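PDB 2OUI: NADP-dependent alcohol dehydrogenase from Entamoeba histolytica, which catalyses the NADP-dependent interconversion of alcohols with aldehydes or ketones, probably with help from its bound zinc ion. Local coordinates for residues A33-T38 with G58-G63; A27-L32 with E122-N127; I82-T87 with A131-L136; S317-H322 with D343-V348. The protein carries 1 engineered substitution. All blocks are in the same frame, centred on the assembly; numbering follows the deposited sequence. Where two conformers were deposited one is given.

Interaction 1 (A33-T38 with G58-G63); sequences ALAPCT and GHEAVG. With ZN (zinc ion), chain E; NO3 (nitrate ion), chain F.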
loop_
_atom_site.group_PDB
_atom_site.type_symbol
_atom_site.label_atom_id
_atom_site.label_comp_id
_atom_site.label_asym_id
_atom_site.label_seq_id
_atom_site.Cartn_x
_atom_site.Cartn_y
_atom_site.Cartn_z
ATOM N N ALA A 33 28.012 -25.159 -2.842
ATOM C CA ALA A 33 27.220 -25.430 -4.038
ATOM C C ALA A 33 27.078 -24.112 -4.789
ATOM O O ALA A 33 26.940 -23.051 -4.171
ATOM C CB ALA A 33 25.850 -26.036 -3.685
ATOM N N LEU A 34 27.191 -24.182 -6.116
ATOM C CA LEU A 34 27.179 -22.978 -6.960
ATOM C C LEU A 34 26.267 -23.199 -8.139
ATOM O O LEU A 34 26.120 -24.334 -8.581
ATOM C CB LEU A 34 28.599 -22.724 -7.518
ATOM C CG LEU A 34 29.666 -22.323 -6.480
ATOM C CD1 LEU A 34 31.051 -22.295 -7.131
ATOM C CD2 LEU A 34 29.346 -20.967 -5.810
ATOM N N ALA A 35 25.692 -22.124 -8.672
ATOM C CA ALA A 35 24.922 -22.225 -9.928
ATOM C C ALA A 35 25.237 -21.022 -10.824
ATOM O O ALA A 35 25.493 -19.932 -10.309
ATOM C CB ALA A 35 23.428 -22.282 -9.635
ATOM N N PRO A 36 25.232 -21.218 -12.154
ATOM C CA PRO A 36 25.398 -20.116 -13.112
ATOM C C PRO A 36 24.064 -19.479 -13.492
ATOM O O PRO A 36 23.001 -20.102 -13.322
ATOM C CB PRO A 36 25.965 -20.815 -14.330
ATOM C CG PRO A 36 25.219 -22.140 -14.324
ATOM C CD PRO A 36 25.065 -22.510 -12.845
ATOM N N CYS A 37 24.121 -18.246 -13.997
ATOM C CA CYS A 37 22.916 -17.468 -14.286
ATOM C C CYS A 37 23.001 -16.906 -15.680
ATOM O O CYS A 37 24.058 -16.506 -16.117
ATOM C CB CYS A 37 22.794 -16.293 -13.300
ATOM S SG CYS A 37 21.172 -15.470 -13.437
ATOM N N THR A 38 21.863 -16.871 -16.365
ATOM C CA THR A 38 21.714 -16.179 -17.642
ATOM C C THR A 38 22.241 -14.747 -17.562
ATOM O O THR A 38 22.816 -14.244 -18.519
ATOM C CB THR A 38 20.214 -16.162 -18.038
ATOM O OG1 THR A 38 19.721 -17.514 -18.027
ATOM C CG2 THR A 38 20.026 -15.610 -19.435
ATOM N N GLY A 58 29.570 -15.147 -11.159
ATOM C CA GLY A 58 28.680 -15.893 -10.273
ATOM C C GLY A 58 28.117 -15.149 -9.078
ATOM O O GLY A 58 28.801 -14.332 -8.434
ATOM N N HIS A 59 26.859 -15.440 -8.757
ATOM C CA HIS A 59 26.187 -14.795 -7.644
ATOM C C HIS A 59 25.138 -15.700 -6.984
ATOM O O HIS A 59 24.185 -15.217 -6.361
ATOM C CB HIS A 59 25.566 -13.450 -8.067
ATOM C CG HIS A 59 24.750 -13.511 -9.329
ATOM N ND1 HIS A 59 25.238 -13.095 -10.550
ATOM C CD2 HIS A 59 23.474 -13.919 -9.556
ATOM C CE1 HIS A 59 24.308 -13.267 -11.478
ATOM N NE2 HIS A 59 23.229 -13.764 -10.900
ATOM N N GLU A 60 25.332 -17.015 -7.097
ATOM C CA GLU A 60 24.433 -17.980 -6.497
ATOM C C GLU A 60 25.292 -19.029 -5.795
ATOM O O GLU A 60 25.984 -19.791 -6.455
ATOM C CB GLU A 60 23.606 -18.649 -7.594
ATOM C CG GLU A 60 22.601 -17.693 -8.233
ATOM C CD GLU A 60 22.044 -18.216 -9.541
ATOM O OE1 GLU A 60 20.960 -18.846 -9.501
ATOM O OE2 GLU A 60 22.714 -18.036 -10.592
ATOM N N ALA A 61 25.240 -19.033 -4.461
ATOM C CA ALA A 61 26.097 -19.928 -3.650
ATOM C C ALA A 61 25.420 -20.317 -2.353
ATOM O O ALA A 61 24.702 -19.519 -1.756
ATOM C CB ALA A 61 27.414 -19.239 -3.308
ATOM N N VAL A 62 25.694 -21.545 -1.923
ATOM C CA VAL A 62 25.575 -21.977 -0.519
ATOM C C VAL A 62 27.038 -22.180 -0.133
ATOM O O VAL A 62 27.812 -22.717 -0.924
ATOM C CB VAL A 62 24.800 -23.300 -0.402
ATOM C CG1 VAL A 62 24.997 -23.962 0.973
ATOM C CG2 VAL A 62 23.310 -23.047 -0.691
ATOM N N GLY A 63 27.435 -21.695 1.034
ATOM C CA GLY A 63 28.854 -21.700 1.344
ATOM C C GLY A 63 29.118 -21.974 2.797
ATOM O O GLY A 63 28.197 -22.212 3.575
HETATM ZN ZN ZN E . 21.335 -14.150 -11.640
HETATM N N NO3 F . 16.295 -17.178 -16.626
HETATM O O1 NO3 F . 17.617 -17.584 -16.381
HETATM O O2 NO3 F . 15.265 -17.692 -15.869
HETATM O O3 NO3 F . 15.998 -16.255 -17.636
HETATM O O HOH W 1 25.354 -17.296 -10.580
#
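The protein's zinc site is built in part from C37 and H59, one from each segment: C37 SG binds the zinc ion at 2.2 Å and H59 NE2 at 2.1 Å. D150 of helix 148-161 is the third protein ligand. C37 swings SG anti to its own backbone N (chi1 -170°), which directs SG toward the zinc and sets it at the edge of the H59 imidazole. Next to the site, residues 33-35 and 60-62 run antiparallel. A33 and V62 exchange two backbone bonds, V62 N reaching A33 O at 3.0 Å, and A35 N extends the pairing to E60 O at 3.2 Å. L34 CD2 meanwhile rests on A61 CB, 3.6 Å away. One water links the two segments: it accepts from H59 N and donates to A35 O and to E60 OE2, each acceptor 2.7 Å from the water oxygen. E60 OE2 also comes to 3.2 Å from C37 CB, while OE1 forms a salt bridge with K346. H59 ND1 is hydrogen-bonded to S113. Two zinc ligands thus come from different segments: the adjoining pairing probably helps set their spacing, and the bond from ND1 to S113 probably helps orient NE2.

Interaction 2 (A27-L32 with E122-N127); sequences ALVRPL and EVFHVN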
loop_
_atom_site.group_PDB
_atom_site.type_symbol
_atom_site.label_atom_id
_atom_site.label_comp_id
_atom_site.label_asym_id
_atom_site.label_seq_id
_atom_site.Cartn_x
_atom_site.Cartn_y
_atom_site.Cartn_z
ATOM N N ALA A 27 32.524 -11.325 6.259
ATOM C CA ALA A 27 32.904 -12.748 6.376
ATOM C C ALA A 27 33.539 -13.209 5.087
ATOM O O ALA A 27 33.216 -12.704 4.014
ATOM C CB ALA A 27 31.686 -13.613 6.699
ATOM N N LEU A 28 34.457 -14.159 5.192
ATOM C CA LEU A 28 34.985 -14.829 4.027
ATOM C C LEU A 28 34.337 -16.202 3.964
ATOM O O LEU A 28 34.213 -16.872 4.991
ATOM C CB LEU A 28 36.504 -14.969 4.113
ATOM C CG LEU A 28 37.310 -13.660 4.198
ATOM C CD1 LEU A 28 38.783 -13.979 4.109
ATOM C CD2 LEU A 28 36.912 -12.671 3.065
ATOM N N VAL A 29 33.948 -16.620 2.757
ATOM C CA VAL A 29 33.126 -17.814 2.570
ATOM C C VAL A 29 33.725 -18.691 1.462
ATOM O O VAL A 29 34.167 -18.172 0.428
ATOM C CB VAL A 29 31.646 -17.394 2.196
ATOM C CG1 VAL A 29 30.741 -18.618 1.965
ATOM C CG2 VAL A 29 31.047 -16.506 3.264
ATOM N N ARG A 30 33.759 -20.011 1.676
ATOM C CA ARG A 30 34.138 -20.950 0.606
ATOM C C ARG A 30 32.876 -21.612 0.053
ATOM O O ARG A 30 31.941 -21.902 0.819
ATOM C CB ARG A 30 35.144 -21.993 1.131
ATOM C CG ARG A 30 34.583 -22.986 2.130
ATOM C CD ARG A 30 35.731 -23.936 2.614
ATOM N NE ARG A 30 35.283 -24.959 3.556
ATOM C CZ ARG A 30 36.089 -25.834 4.154
ATOM N NH1 ARG A 30 37.394 -25.801 3.923
ATOM N NH2 ARG A 30 35.589 -26.751 4.987
ATOM N N PRO A 31 32.795 -21.801 -1.290
ATOM C CA PRO A 31 31.551 -22.368 -1.852
ATOM C C PRO A 31 31.374 -23.869 -1.622
ATOM O O PRO A 31 32.350 -24.629 -1.752
ATOM C CB PRO A 31 31.713 -22.127 -3.361
ATOM C CG PRO A 31 33.209 -22.186 -3.597
ATOM C CD PRO A 31 33.783 -21.485 -2.348
ATOM N N LEU A 32 30.136 -24.273 -1.315
ATOM C CA LEU A 32 29.729 -25.682 -1.192
ATOM C C LEU A 32 28.810 -26.094 -2.334
ATOM O O LEU A 32 28.805 -27.234 -2.730
ATOM C CB LEU A 32 28.977 -25.917 0.113
ATOM C CG LEU A 32 29.721 -25.722 1.437
ATOM C CD1 LEU A 32 28.730 -25.944 2.558
ATOM C CD2 LEU A 32 30.894 -26.687 1.530
ATOM N N GLU A 122 37.605 -19.813 -4.928
ATOM C CA GLU A 122 37.856 -20.644 -3.756
ATOM C C GLU A 122 37.391 -20.033 -2.441
ATOM O O GLU A 122 37.056 -20.769 -1.497
ATOM C CB GLU A 122 39.350 -20.953 -3.673
ATOM C CG GLU A 122 39.878 -21.727 -4.882
ATOM C CD GLU A 122 41.331 -22.060 -4.707
ATOM O OE1 GLU A 122 42.182 -21.322 -5.244
ATOM O OE2 GLU A 122 41.602 -23.041 -3.995
ATOM N N VAL A 123 37.433 -18.703 -2.353
ATOM C CA VAL A 123 36.936 -17.952 -1.206
ATOM C C VAL A 123 36.334 -16.690 -1.797
ATOM O O VAL A 123 36.877 -16.136 -2.749
ATOM C CB VAL A 123 38.103 -17.546 -0.239
ATOM C CG1 VAL A 123 37.604 -16.647 0.893
ATOM C CG2 VAL A 123 38.807 -18.766 0.342
ATOM N N PHE A 124 35.213 -16.243 -1.250
ATOM C CA PHE A 124 34.678 -14.939 -1.634
ATOM C C PHE A 124 34.282 -14.117 -0.412
ATOM O O PHE A 124 34.273 -14.631 0.717
ATOM C CB PHE A 124 33.532 -15.075 -2.649
ATOM C CG PHE A 124 32.391 -15.922 -2.172
ATOM C CD1 PHE A 124 31.366 -15.367 -1.403
ATOM C CD2 PHE A 124 32.333 -17.276 -2.500
ATOM C CE1 PHE A 124 30.302 -16.157 -0.956
ATOM C CE2 PHE A 124 31.274 -18.069 -2.064
ATOM C CZ PHE A 124 30.256 -17.507 -1.303
ATOM N N HIS A 125 33.963 -12.843 -0.650
ATOM C CA HIS A 125 33.808 -11.879 0.403
ATOM C C HIS A 125 32.338 -11.466 0.489
ATOM O O HIS A 125 31.700 -11.156 -0.534
ATOM C CB HIS A 125 34.691 -10.664 0.112
ATOM C CG HIS A 125 34.532 -9.535 1.091
ATOM N ND1 HIS A 125 33.481 -8.639 1.031
ATOM C CD2 HIS A 125 35.312 -9.134 2.119
ATOM C CE1 HIS A 125 33.607 -7.752 2.004
ATOM N NE2 HIS A 125 34.714 -8.030 2.677
ATOM N N VAL A 126 31.822 -11.409 1.713
ATOM C CA VAL A 126 30.461 -10.940 1.951
ATOM C C VAL A 126 30.490 -9.714 2.873
ATOM O O VAL A 126 31.001 -9.787 4.001
ATOM C CB VAL A 126 29.580 -12.038 2.601
ATOM C CG1 VAL A 126 28.135 -11.529 2.809
ATOM C CG2 VAL A 126 29.614 -13.310 1.762
ATOM N N ASN A 127 29.951 -8.583 2.405
ATOM C CA ASN A 127 29.850 -7.373 3.253
ATOM C C ASN A 127 28.690 -7.495 4.238
ATOM O O ASN A 127 27.697 -8.132 3.921
ATOM C CB ASN A 127 29.599 -6.135 2.380
ATOM C CG ASN A 127 28.368 -6.291 1.522
ATOM O OD1 ASN A 127 28.312 -7.153 0.632
ATOM N ND2 ASN A 127 27.358 -5.472 1.792
#
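A27 and V126, then V29 and F124, form antiparallel hydrogen-bonded pairs, yet the short strands 27-31 and 124-126 twist to 136° between their directions, with 4.8 Å between their axes. V29 N donates to F124 O at 2.9 Å, and F124 N returns to V29 O at 2.8 Å. The phenyl ring of F124 carries the contact. Its CG sits between the backbone N and the carbonyl carbon (chi1 57°), which brings the ring over V29. V29 CB then lies over the ring face in a CH-pi contact, 4.0 Å from the centroid and 26° off the normal, while V29 CG1 meets F124 CZ at 3.5 Å. The other methyl, V29 CG2, packs against V126 CG2 at 3.8 Å. On the opposite side of the sheet L28 takes over: its CB touches V123 CG1 at 3.8 Å, and its CD2 approaches CD2 of the H125 imidazole. Both nitrogens of that imidazole are engaged, NE2 by D26 and ND1 by K116. The pair belongs to the mixed beta sheet of the GroES-like domain. In strand 61-68, I65 touches V29 and V66 touches L28. F124 also reaches V83 of strand 80-83, and helix 129-132 packs on A27 and V126.

Interaction 3 (I82-T87 with A131-L136); sequences IVPAIT and ANLALL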
loop_
_atom_site.group_PDB
_atom_site.type_symbol
_atom_site.label_atom_id
_atom_site.label_comp_id
_atom_site.label_asym_id
_atom_site.label_seq_id
_atom_site.Cartn_x
_atom_site.Cartn_y
_atom_site.Cartn_z
ATOM N N ILE A 82 23.372 -19.768 3.334
ATOM C CA ILE A 82 22.767 -19.466 2.057
ATOM C C ILE A 82 23.209 -18.034 1.734
ATOM O O ILE A 82 22.964 -17.094 2.510
ATOM C CB ILE A 82 21.218 -19.522 2.153
ATOM C CG1 ILE A 82 20.744 -20.934 2.508
ATOM C CG2 ILE A 82 20.591 -19.162 0.843
ATOM C CD1 ILE A 82 19.280 -20.976 3.010
ATOM N N VAL A 83 23.853 -17.864 0.594
ATOM C CA VAL A 83 24.334 -16.541 0.215
ATOM C C VAL A 83 23.354 -15.906 -0.784
ATOM O O VAL A 83 23.156 -16.453 -1.881
ATOM C CB VAL A 83 25.734 -16.618 -0.434
ATOM C CG1 VAL A 83 26.301 -15.201 -0.650
ATOM C CG2 VAL A 83 26.708 -17.462 0.442
ATOM N N PRO A 84 22.739 -14.760 -0.422
ATOM C CA PRO A 84 21.816 -14.136 -1.391
ATOM C C PRO A 84 22.617 -13.475 -2.515
ATOM O O PRO A 84 23.731 -13.024 -2.270
ATOM C CB PRO A 84 21.069 -13.083 -0.558
ATOM C CG PRO A 84 22.061 -12.716 0.572
ATOM C CD PRO A 84 22.859 -13.999 0.836
ATOM N N ALA A 85 22.080 -13.434 -3.744
ATOM C CA ALA A 85 22.789 -12.759 -4.840
ATOM C C ALA A 85 22.972 -11.276 -4.503
ATOM O O ALA A 85 23.961 -10.661 -4.904
ATOM C CB ALA A 85 22.023 -12.892 -6.175
ATOM N N ILE A 86 21.986 -10.721 -3.781
ATOM C CA ILE A 86 21.956 -9.296 -3.410
ATOM C C ILE A 86 22.335 -9.188 -1.947
ATOM O O ILE A 86 21.725 -9.832 -1.075
ATOM C CB ILE A 86 20.575 -8.616 -3.706
ATOM C CG1 ILE A 86 20.474 -8.180 -5.197
ATOM C CG2 ILE A 86 20.369 -7.355 -2.857
ATOM C CD1 ILE A 86 20.781 -9.265 -6.240
ATOM N N THR A 87 23.391 -8.423 -1.698
ATOM C CA THR A 87 23.962 -8.274 -0.353
ATOM C C THR A 87 24.049 -6.764 -0.075
ATOM O O THR A 87 25.099 -6.139 -0.271
ATOM C CB THR A 87 25.394 -8.902 -0.251
ATOM O OG1 THR A 87 26.206 -8.362 -1.295
ATOM C CG2 THR A 87 25.368 -10.424 -0.373
ATOM N N ALA A 131 24.030 -9.393 8.578
ATOM C CA ALA A 131 22.790 -8.940 7.971
ATOM C C ALA A 131 22.515 -9.726 6.681
ATOM O O ALA A 131 21.366 -9.931 6.313
ATOM C CB ALA A 131 22.891 -7.464 7.653
ATOM N N ASN A 132 23.572 -10.172 6.005
ATOM C CA ASN A 132 23.451 -10.716 4.667
ATOM C C ASN A 132 23.562 -12.234 4.484
ATOM O O ASN A 132 23.362 -12.709 3.379
ATOM C CB ASN A 132 24.436 -10.006 3.729
ATOM C CG ASN A 132 23.981 -8.611 3.407
ATOM O OD1 ASN A 132 22.785 -8.385 3.261
ATOM N ND2 ASN A 132 24.915 -7.663 3.335
ATOM N N LEU A 133 23.873 -12.985 5.542
ATOM C CA LEU A 133 23.969 -14.450 5.421
ATOM C C LEU A 133 22.952 -15.181 6.323
ATOM O O LEU A 133 22.860 -14.891 7.519
ATOM C CB LEU A 133 25.388 -14.908 5.780
ATOM C CG LEU A 133 26.467 -14.447 4.777
ATOM C CD1 LEU A 133 27.849 -14.830 5.276
ATOM C CD2 LEU A 133 26.206 -14.988 3.371
ATOM N N ALA A 134 22.192 -16.105 5.728
ATOM C CA ALA A 134 21.230 -16.923 6.470
ATOM C C ALA A 134 21.903 -18.243 6.748
ATOM O O ALA A 134 22.578 -18.792 5.875
ATOM C CB ALA A 134 19.961 -17.155 5.631
ATOM N N LEU A 135 21.725 -18.773 7.948
ATOM C CA LEU A 135 22.180 -20.149 8.193
ATOM C C LEU A 135 21.409 -21.160 7.332
ATOM O O LEU A 135 20.200 -21.025 7.165
ATOM C CB LEU A 135 22.069 -20.502 9.690
ATOM C CG LEU A 135 23.000 -19.746 10.663
ATOM C CD1 LEU A 135 22.709 -20.183 12.099
ATOM C CD2 LEU A 135 24.497 -19.909 10.322
ATOM N N LEU A 136 22.107 -22.163 6.780
ATOM C CA LEU A 136 21.476 -23.231 5.998
ATOM C C LEU A 136 20.681 -24.158 6.927
ATOM O O LEU A 136 21.274 -24.796 7.788
ATOM C CB LEU A 136 22.536 -24.043 5.242
ATOM C CG LEU A 136 22.065 -25.249 4.398
ATOM C CD1 LEU A 136 21.151 -24.846 3.235
ATOM C CD2 LEU A 136 23.263 -26.070 3.900
#
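I82 touches A134 and L136 through its CB and CG1. I82 CB is 4.0 Å from A134 O and 4.4 Å from A134 CB, which lies on the same side of the sheet. CG1, turned anti to the carbonyl carbon (chi1 -63°), meets L136 CD1 at 4.0 Å, the two side chains crossing at about a right angle. CD1, at the tip, comes within 4.3 Å of L135 O. The backbone pairing is short, antiparallel and uneven: I82 N donates to A134 O at 2.8 Å with an N-H...O angle of 160°, whereas the return bond from A134 N to I82 O is weak at 3.5 Å. V83 and L133 lie side by side and point the same way, V83 CG2 3.9 Å from L133 CD2. Farther along, the amide of N132 packs against T87, with ND2 3.6 Å from T87 C. Three bonds fix the rotation of this amide: OD1 accepts from W90 NE1, and ND2 donates to N127 O and to P88 O. N132 O is buried by the contact with no partner in the model.

The contact joins an end of the GroES-like domain's mixed sheet to the end of helix 129-132. Around it, M302 of helix 298-310 packs on I82, P84 and A134. Strand 61-68 supplies I65 against L133 and V62 against L136, and it pairs through A61 with V83. Strand 124-126 touches V83 through F124 and both N132 and L133 through V126. At the helical end, A131 O accepts a hydrogen bond from Q96 of a second subunit.

Interaction 4 (S317-H322 with D343-V348); sequences SKLITH and DLIKPV
L344 CA stands at the edge of the H322 ring, near its plane and 3.8 Å from CE1, while D343 O approaches the ring obliquely. Also at the edge, in plane, lies T321 OG1, hydrogen-bonded to H322 ND1 at 2.8 Å. The D343 carboxylate is turned 55° from the ring plane, and its OD1 stays 4.1 Å from H322 NE2, so the two are near but form no salt bridge. T321 OG1 sits between the backbone N and the carbonyl carbon (chi1 50°), which points it into the bend before strand 346-350. There it accepts from I345 N at 3.0 Å in a nearly straight bond, 177° at the hydrogen. T321 CG2 packs on I345 CB at 3.8 Å.

The parallel pairing that follows is bulged. I320 is level with K346 but H322 with P347, a shift of one residue. T321 N donates to K346 O at 3.0 Å, and beyond the bulge V348 N donates to H322 O at 2.9 Å. H322 N, buried between these bonds, has no partner in the model. L319 CD2 meets I345 CG2 at 4.0 Å, the two side chains crossing at about a right angle.

Strands 320-325 and 346-350 are the two strands of a beta-alpha-beta unit, joined through helix 329-339, which covers P347 and H322. K346 bends at its second torsion and sends NZ away to P36 O. The threonine hydroxyl thus joins a ring nitrogen to a backbone N-H, probably restricting the imidazole's rotation, while any charge attraction between H322 and D343 would act only at a distance.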
loop_
_atom_site.group_PDB
_atom_site.type_symbol
_atom_site.label_atom_id
_atom_site.label_comp_id
_atom_site.label_asym_id
_atom_site.label_seq_id
_atom_site.Cartn_x
_atom_site.Cartn_y
_atom_site.Cartn_z
ATOM N N SER A 317 13.935 -28.511 -6.284
ATOM C CA SER A 317 14.725 -29.546 -6.957
ATOM C C SER A 317 14.336 -29.719 -8.424
ATOM O O SER A 317 15.178 -30.108 -9.235
ATOM C CB SER A 317 14.643 -30.887 -6.222
ATOM O OG SER A 317 13.365 -31.487 -6.403
ATOM N N LYS A 318 13.075 -29.430 -8.768
ATOM C CA LYS A 318 12.591 -29.547 -10.157
ATOM C C LYS A 318 13.336 -28.620 -11.117
ATOM O O LYS A 318 13.248 -28.794 -12.325
ATOM C CB LYS A 318 11.104 -29.205 -10.256
ATOM C CG LYS A 318 10.157 -30.160 -9.555
ATOM C CD LYS A 318 8.733 -29.565 -9.715
ATOM C CE LYS A 318 7.859 -29.730 -8.485
ATOM N NZ LYS A 318 7.443 -31.153 -8.366
ATOM N N LEU A 319 14.019 -27.608 -10.580
ATOM C CA LEU A 319 14.783 -26.667 -11.394
ATOM C C LEU A 319 16.116 -27.240 -11.843
ATOM O O LEU A 319 16.713 -26.746 -12.786
ATOM C CB LEU A 319 15.075 -25.379 -10.609
ATOM C CG LEU A 319 13.879 -24.525 -10.185
ATOM C CD1 LEU A 319 14.331 -23.329 -9.324
ATOM C CD2 LEU A 319 13.127 -24.045 -11.416
ATOM N N ILE A 320 16.597 -28.252 -11.137
ATOM C CA ILE A 320 17.966 -28.743 -11.344
ATOM C C ILE A 320 17.985 -29.815 -12.427
ATOM O O ILE A 320 17.459 -30.929 -12.247
ATOM C CB ILE A 320 18.546 -29.312 -10.043
ATOM C CG1 ILE A 320 18.569 -28.242 -8.939
ATOM C CG2 ILE A 320 19.973 -29.885 -10.278
ATOM C CD1 ILE A 320 18.878 -28.809 -7.553
ATOM N N THR A 321 18.629 -29.505 -13.543
ATOM C CA THR A 321 18.676 -30.450 -14.663
ATOM C C THR A 321 20.053 -31.073 -14.889
ATOM O O THR A 321 20.163 -32.108 -15.524
ATOM C CB THR A 321 18.248 -29.782 -15.968
ATOM O OG1 THR A 321 18.980 -28.554 -16.133
ATOM C CG2 THR A 321 16.738 -29.484 -15.929
ATOM N N HIS A 322 21.091 -30.414 -14.396
ATOM C CA HIS A 322 22.471 -30.821 -14.649
ATOM C C HIS A 322 23.230 -30.685 -13.342
ATOM O O HIS A 322 23.139 -29.651 -12.679
ATOM C CB HIS A 322 23.119 -29.891 -15.669
ATOM C CG HIS A 322 22.560 -30.009 -17.051
ATOM N ND1 HIS A 322 21.355 -29.445 -17.417
ATOM C CD2 HIS A 322 23.055 -30.599 -18.163
ATOM C CE1 HIS A 322 21.125 -29.700 -18.694
ATOM N NE2 HIS A 322 22.139 -30.404 -19.167
ATOM N N ASP A 343 17.413 -29.651 -22.846
ATOM C CA ASP A 343 17.545 -30.322 -21.567
ATOM C C ASP A 343 17.599 -29.383 -20.343
ATOM O O ASP A 343 17.371 -29.820 -19.211
ATOM C CB ASP A 343 18.906 -31.054 -21.656
ATOM C CG ASP A 343 18.976 -32.316 -20.811
ATOM O OD1 ASP A 343 18.508 -32.314 -19.645
ATOM O OD2 ASP A 343 19.536 -33.318 -21.315
ATOM N N LEU A 344 17.895 -28.104 -20.579
ATOM C CA LEU A 344 18.367 -27.206 -19.526
ATOM C C LEU A 344 17.267 -26.422 -18.827
ATOM O O LEU A 344 16.378 -25.873 -19.472
ATOM C CB LEU A 344 19.399 -26.215 -20.098
ATOM C CG LEU A 344 19.917 -25.101 -19.160
ATOM C CD1 LEU A 344 20.942 -25.681 -18.228
ATOM C CD2 LEU A 344 20.527 -23.947 -19.925
ATOM N N ILE A 345 17.349 -26.394 -17.495
ATOM C CA ILE A 345 16.721 -25.346 -16.687
ATOM C C ILE A 345 17.865 -24.709 -15.878
ATOM O O ILE A 345 18.310 -23.614 -16.191
ATOM C CB ILE A 345 15.569 -25.879 -15.776
ATOM C CG1 ILE A 345 14.467 -26.517 -16.648
ATOM C CG2 ILE A 345 15.025 -24.738 -14.878
ATOM C CD1 ILE A 345 13.350 -27.206 -15.867
ATOM N N LYS A 346 18.407 -25.431 -14.897
ATOM C CA LYS A 346 19.454 -24.849 -14.058
ATOM C C LYS A 346 20.498 -25.915 -13.689
ATOM O O LYS A 346 20.135 -26.983 -13.224
ATOM C CB LYS A 346 18.781 -24.270 -12.808
ATOM C CG LYS A 346 19.593 -23.311 -12.017
ATOM C CD LYS A 346 19.680 -21.948 -12.661
ATOM C CE LYS A 346 20.443 -21.056 -11.703
ATOM N NZ LYS A 346 20.615 -19.670 -12.219
ATOM N N PRO A 347 21.791 -25.654 -13.960
ATOM C CA PRO A 347 22.843 -26.537 -13.462
ATOM C C PRO A 347 23.274 -26.150 -12.051
ATOM O O PRO A 347 23.112 -24.995 -11.623
ATOM C CB PRO A 347 24.009 -26.291 -14.426
ATOM C CG PRO A 347 23.541 -25.207 -15.401
ATOM C CD PRO A 347 22.352 -24.545 -14.755
ATOM N N VAL A 348 23.788 -27.126 -11.321
ATOM C CA VAL A 348 24.395 -26.865 -10.022
ATOM C C VAL A 348 25.719 -27.592 -9.926
ATOM O O VAL A 348 25.904 -28.671 -10.492
ATOM C CB VAL A 348 23.516 -27.262 -8.806
ATOM C CG1 VAL A 348 22.378 -26.305 -8.639
ATOM C CG2 VAL A 348 23.020 -28.698 -8.907
HETATM O O HOH W 2 17.652 -33.571 -16.802
#

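Overall arrangement
Interactions 1, 2 and 3 are buried and share one curved mixed sheet; interaction 4, where the sheet receives its parallel pair, is only partly buried. Strand 27-34 links interactions 1 and 2, V62 O probably accepting from L32 N, and strand 61-68 joins interaction 1 to interaction 3 through A61 and V83. N127, at the end of interaction 2, holds both T87 and N132 of interaction 3. Strand 346-350 neighbours strand 27-34 and so brings interaction 4 alongside interaction 1. The chemistry follows position: metal ligation and a bridging water in interaction 1, aromatic and aliphatic packing in interaction 2, aliphatic contacts with a tethered amide in interaction 3, a hydroxyl accepting a backbone N-H and a bulged parallel pairing in interaction 4.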